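Local coordinates for protein nitrite oxidoreductase subunit B (PDB 7B04) that probably relays electrons through its [4Fe-4S] and [3Fe-4S] clusters between the catalytic subunit and the heme b subunit of an anammox nitrite oxidoreductase, at residues 31-36 / 307-312; 145-150 / 168-173. One frame throughout, in Å; residues are numbered along the deposited sequence.

Interaction 1 (31-36 / 307-312); sequences NINRCI and PPRWAP. With SF4 (iron/sulfur cluster), chain B.
Asn33 reaches across to the backbone of 307-312 with both atoms of its amide. OD1 accepts the backbone N-H of Arg309, with Asn33 OD1 to Arg309 N at 2.9 Å. This donor lies in the plane of the amide C=O, and the C=O...N angle is 147°. Asn33 ND2 gives a weak bond to Pro307 O at 3.1 Å. Asn33 ND2 also bonds Asn31 OD1, at 3.3 Å. The Asn33 amide is thus held at both ends, most firmly through OD1, which probably limits its rotation. Its CG lies anti to the carbonyl carbon (chi1 -65°), and this brings the amide out of the 3-10 turn 32-34 to the proline-rich loop.

Trp310 comes up beside the amide. Trp310 CZ3 is 3.3 Å from Asn33 OD1, approached obliquely, while Asn33 CA sits at the indole edge. Pro308 CB lies over one face of the indole, toward the rim. Ile32 supplies the apolar part. Ile32 CG2 meets Pro308 CG at 3.6 Å, and Ile32 CD1 approaches Pro308 CD. Phe331 of helix 324-332 packs on Asn33, and Met324 of subunit A does so too.

The turn leads straight into the ferredoxin-type cysteine motif. Cys35 SG binds iron FE3 of the cluster at 2.3 Å, and Cys38, Cys41 and Cys262 complete the site. The chemistry is that of a buried amide with partners at both ends, backed by an apolar patch; it ties the chain just before the first cluster cysteine to a distant loop.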
# COMPACT_ATOMS: atom_id res chain seq x y z
N ASN A 31 -9.69 13.20 -10.89
CA ASN A 31 -9.00 14.38 -10.36
C ASN A 31 -7.61 13.94 -9.91
O ASN A 31 -7.42 13.48 -8.78
CB ASN A 31 -9.79 15.01 -9.22
CG ASN A 31 -9.26 16.38 -8.83
OD1 ASN A 31 -8.26 16.85 -9.37
ND2 ASN A 31 -9.93 17.02 -7.88
N ILE A 32 -6.64 14.08 -10.81
CA ILE A 32 -5.27 13.65 -10.53
C ILE A 32 -4.71 14.37 -9.31
O ILE A 32 -3.90 13.81 -8.55
CB ILE A 32 -4.37 13.87 -11.76
CG1 ILE A 32 -4.93 13.13 -12.97
CG2 ILE A 32 -2.95 13.42 -11.49
CD1 ILE A 32 -4.15 13.37 -14.24
N ASN A 33 -5.14 15.62 -9.08
CA ASN A 33 -4.64 16.40 -7.95
C ASN A 33 -4.89 15.71 -6.62
O ASN A 33 -4.14 15.92 -5.66
CB ASN A 33 -5.27 17.78 -7.96
CG ASN A 33 -4.87 18.60 -9.17
OD1 ASN A 33 -3.68 18.87 -9.38
ND2 ASN A 33 -5.85 19.00 -9.97
N ARG A 34 -5.94 14.89 -6.53
CA ARG A 34 -6.29 14.23 -5.28
C ARG A 34 -5.70 12.82 -5.15
O ARG A 34 -5.83 12.22 -4.08
CB ARG A 34 -7.81 14.13 -5.12
CG ARG A 34 -8.55 15.42 -4.91
CD ARG A 34 -10.02 15.10 -4.68
NE ARG A 34 -10.85 16.28 -4.48
CZ ARG A 34 -12.16 16.23 -4.23
NH1 ARG A 34 -12.85 17.35 -4.06
NH2 ARG A 34 -12.78 15.06 -4.15
N CYS A 35 -5.07 12.30 -6.20
CA CYS A 35 -4.68 10.89 -6.19
C CYS A 35 -3.49 10.65 -5.26
O CYS A 35 -2.65 11.52 -5.05
CB CYS A 35 -4.33 10.42 -7.60
SG CYS A 35 -4.11 8.63 -7.76
N ILE A 36 -3.43 9.44 -4.72
CA ILE A 36 -2.41 9.03 -3.77
C ILE A 36 -1.62 7.83 -4.23
O ILE A 36 -0.70 7.39 -3.53
CB ILE A 36 -3.03 8.76 -2.38
CG1 ILE A 36 -4.10 7.68 -2.48
CG2 ILE A 36 -3.62 10.04 -1.80
CD1 ILE A 36 -4.80 7.39 -1.17
N PRO A 307 -5.86 17.91 -14.85
CA PRO A 307 -4.39 17.81 -14.85
C PRO A 307 -3.80 18.21 -13.51
O PRO A 307 -4.45 18.93 -12.73
CB PRO A 307 -3.97 18.80 -15.96
CG PRO A 307 -5.20 18.96 -16.80
CD PRO A 307 -6.35 18.86 -15.85
N PRO A 308 -2.59 17.75 -13.20
CA PRO A 308 -1.94 18.19 -11.96
C PRO A 308 -1.58 19.67 -12.03
O PRO A 308 -1.11 20.17 -13.05
CB PRO A 308 -0.68 17.31 -11.88
CG PRO A 308 -0.97 16.15 -12.78
CD PRO A 308 -1.84 16.68 -13.87
N ARG A 309 -1.79 20.36 -10.91
CA ARG A 309 -1.48 21.78 -10.83
C ARG A 309 0.02 22.06 -10.85
O ARG A 309 0.42 23.19 -11.14
CB ARG A 309 -2.11 22.39 -9.57
CG ARG A 309 -1.50 21.89 -8.28
CD ARG A 309 -1.98 22.69 -7.08
NE ARG A 309 -1.34 22.27 -5.85
CZ ARG A 309 -1.44 22.91 -4.69
NH1 ARG A 309 -0.82 22.45 -3.61
NH2 ARG A 309 -2.17 24.02 -4.61
N TRP A 310 0.85 21.06 -10.55
CA TRP A 310 2.26 21.28 -10.28
C TRP A 310 3.18 20.76 -11.37
O TRP A 310 4.38 21.07 -11.34
CB TRP A 310 2.64 20.60 -8.96
CG TRP A 310 2.52 19.11 -9.02
CD1 TRP A 310 3.50 18.22 -9.35
CD2 TRP A 310 1.34 18.34 -8.77
NE1 TRP A 310 3.00 16.94 -9.31
CE2 TRP A 310 1.68 16.99 -8.95
CE3 TRP A 310 0.03 18.67 -8.40
CZ2 TRP A 310 0.76 15.96 -8.78
CZ3 TRP A 310 -0.88 17.64 -8.23
CH2 TRP A 310 -0.52 16.31 -8.42
N ALA A 311 2.68 19.99 -12.32
CA ALA A 311 3.54 19.39 -13.32
C ALA A 311 3.89 20.41 -14.41
O ALA A 311 3.15 21.37 -14.62
CB ALA A 311 2.86 18.18 -13.95
N PRO A 312 5.03 20.22 -15.08
CA PRO A 312 5.38 21.12 -16.19
C PRO A 312 4.26 21.16 -17.23
O PRO A 312 3.76 20.12 -17.67
CB PRO A 312 6.65 20.49 -16.76
CG PRO A 312 7.26 19.78 -15.61
CD PRO A 312 6.10 19.26 -14.79
FE1 SF4 B . -5.96 5.46 -4.98
FE2 SF4 B . -6.66 4.46 -7.43
FE3 SF4 B . -5.59 6.97 -7.23
FE4 SF4 B . -8.12 6.49 -6.31
S1 SF4 B . -7.40 6.35 -8.47
S2 SF4 B . -6.48 7.67 -5.25
S3 SF4 B . -7.89 4.37 -5.51
S4 SF4 B . -4.56 5.00 -6.72

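Interaction 2 (145-150 / 168-173); sequences GEDTAK and FFYLQR
Phe168 packs its ring against the backbone of Asp147, where a type II beta turn from Gly145 to Thr148 meets the start of strand 169-173. That strand pairs antiparallel with strand 62-66. Phe168 and Asp147 bury the most surface here. The Asp147 backbone carbon C lies over one face of the phenyl ring, offset toward the rim, and Asp147 CA is 3.6 Å from Phe168 CE1. The carboxylate crosses the same end of the ring, its plane turned 65° from that of the phenyl group. Just past the turn, Ala149 CB meets Phe168 CD2 obliquely at 4.0 Å, and Thr148 O faces Phe168 CB.

Asp147 is also the polar centre. Its CG stands anti to the carbonyl carbon (chi1 -66°), which carries the carboxylate to the Tyr170 hydroxyl. Tyr170 OH donates to Asp147 OD1 at 2.5 Å, from the syn side but 25° out of the carboxylate plane. The second oxygen, OD2, forms a salt bridge with Arg919 of subunit A, and Glu146 shares that arginine. The buried charge is therefore answered from both chains, and the arginine would probably favour the ionised acid. An alanine here is likely to take this acceptor from the Tyr170 hydroxyl and to leave Arg919 of subunit A with one carboxylate fewer.

Tyr170 also packs on Ala37 of the cluster pocket, so the turn, the strand and the subunit boundary meet close to the cluster. At the Tyr170 ring, Asp147 OD1 lies at the edge, 3.4 Å from Tyr170 CE1.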
# COMPACT_ATOMS: atom_id res chain seq x y z
N GLY A 145 8.83 2.24 -12.16
CA GLY A 145 9.08 3.66 -11.96
C GLY A 145 8.23 4.31 -10.90
O GLY A 145 7.89 5.49 -11.03
N GLU A 146 7.86 3.57 -9.85
CA GLU A 146 7.07 4.14 -8.76
C GLU A 146 7.80 5.30 -8.10
O GLU A 146 8.97 5.18 -7.72
CB GLU A 146 6.73 3.07 -7.73
CG GLU A 146 5.88 3.58 -6.58
CD GLU A 146 5.69 2.55 -5.48
OE1 GLU A 146 6.29 1.46 -5.58
OE2 GLU A 146 4.94 2.83 -4.52
N ASP A 147 7.09 6.42 -7.94
CA ASP A 147 7.58 7.58 -7.20
C ASP A 147 8.95 8.05 -7.69
O ASP A 147 9.76 8.58 -6.93
CB ASP A 147 7.62 7.30 -5.69
CG ASP A 147 6.24 7.09 -5.11
OD1 ASP A 147 5.26 7.61 -5.69
OD2 ASP A 147 6.13 6.41 -4.07
N THR A 148 9.22 7.85 -8.98
CA THR A 148 10.46 8.29 -9.60
C THR A 148 10.22 9.65 -10.24
O THR A 148 9.40 9.77 -11.16
CB THR A 148 10.95 7.28 -10.64
OG1 THR A 148 11.04 5.98 -10.03
CG2 THR A 148 12.31 7.68 -11.17
N ALA A 149 10.94 10.66 -9.77
CA ALA A 149 10.72 12.04 -10.20
C ALA A 149 11.71 12.44 -11.28
O ALA A 149 12.81 11.88 -11.39
CB ALA A 149 10.83 13.00 -9.02
N LYS A 150 11.30 13.40 -12.10
CA LYS A 150 12.21 14.08 -13.02
C LYS A 150 12.88 15.23 -12.28
O LYS A 150 12.21 15.99 -11.58
CB LYS A 150 11.45 14.59 -14.25
CG LYS A 150 12.34 15.14 -15.35
CD LYS A 150 12.32 16.66 -15.37
CE LYS A 150 13.06 17.21 -16.58
NZ LYS A 150 14.52 16.92 -16.52
N PHE A 168 6.71 14.60 -10.19
CA PHE A 168 6.11 13.36 -10.66
C PHE A 168 4.65 13.35 -10.24
O PHE A 168 4.29 13.93 -9.21
CB PHE A 168 6.84 12.12 -10.12
CG PHE A 168 6.52 11.78 -8.69
CD1 PHE A 168 5.66 10.73 -8.38
CD2 PHE A 168 7.08 12.50 -7.65
CE1 PHE A 168 5.37 10.41 -7.07
CE2 PHE A 168 6.79 12.18 -6.33
CZ PHE A 168 5.93 11.14 -6.05
N PHE A 169 3.81 12.71 -11.05
CA PHE A 169 2.39 12.62 -10.76
C PHE A 169 1.90 11.24 -11.16
O PHE A 169 2.63 10.44 -11.75
CB PHE A 169 1.59 13.73 -11.48
CG PHE A 169 1.53 13.58 -12.98
CD1 PHE A 169 2.52 14.12 -13.78
CD2 PHE A 169 0.47 12.92 -13.58
CE1 PHE A 169 2.47 13.99 -15.15
CE2 PHE A 169 0.41 12.78 -14.96
CZ PHE A 169 1.41 13.32 -15.74
N TYR A 170 0.64 10.96 -10.83
CA TYR A 170 0.07 9.63 -10.96
C TYR A 170 -0.97 9.61 -12.07
O TYR A 170 -1.82 10.50 -12.15
CB TYR A 170 -0.56 9.18 -9.63
CG TYR A 170 0.43 9.12 -8.49
CD1 TYR A 170 1.63 8.44 -8.62
CD2 TYR A 170 0.16 9.74 -7.28
CE1 TYR A 170 2.54 8.38 -7.58
CE2 TYR A 170 1.06 9.69 -6.23
CZ TYR A 170 2.25 9.00 -6.39
OH TYR A 170 3.15 8.94 -5.36
N LEU A 171 -0.89 8.59 -12.92
CA LEU A 171 -1.84 8.41 -14.01
C LEU A 171 -2.60 7.11 -13.78
O LEU A 171 -2.00 6.04 -13.69
CB LEU A 171 -1.12 8.38 -15.37
CG LEU A 171 -2.00 8.34 -16.62
CD1 LEU A 171 -2.95 9.52 -16.65
CD2 LEU A 171 -1.12 8.31 -17.86
N GLN A 172 -3.92 7.22 -13.68
CA GLN A 172 -4.80 6.10 -13.36
C GLN A 172 -5.54 5.68 -14.63
O GLN A 172 -6.33 6.45 -15.17
CB GLN A 172 -5.79 6.48 -12.26
CG GLN A 172 -5.18 7.29 -11.12
CD GLN A 172 -5.09 8.77 -11.44
OE1 GLN A 172 -5.75 9.26 -12.35
NE2 GLN A 172 -4.25 9.48 -10.70
N ARG A 173 -5.29 4.45 -15.09
CA ARG A 173 -5.68 4.04 -16.43
C ARG A 173 -6.46 2.73 -16.40
O ARG A 173 -6.03 1.75 -15.78
CB ARG A 173 -4.46 3.86 -17.35
CG ARG A 173 -3.38 4.91 -17.22
CD ARG A 173 -2.47 4.87 -18.44
NE ARG A 173 -1.76 3.60 -18.56
CZ ARG A 173 -2.08 2.63 -19.41
NH1 ARG A 173 -3.10 2.80 -20.24
NH2 ARG A 173 -1.38 1.51 -19.44

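Overall arrangement
Interactions 1 and 2 lie about 11 Å apart between centres. Both segments of interaction 2 fall in the sequence between the two segments of interaction 1. Strand 169-173 connects them. Pro308 packs on Phe169, Ile32 touches the backbone of Tyr170, and Trp310 NE1 probably hydrogen-bonds Phe168 O. Gln172 reaches Cys35 and the cluster. Helix 313-320 adds a shared apolar cover, since Phe169, Ile32 and Pro308 all pack on it. Both contacts also border subunit A. Distant parts of the sequence therefore converge beside one [4Fe-4S] cluster, at a boundary consistent with electron transfer between the subunits.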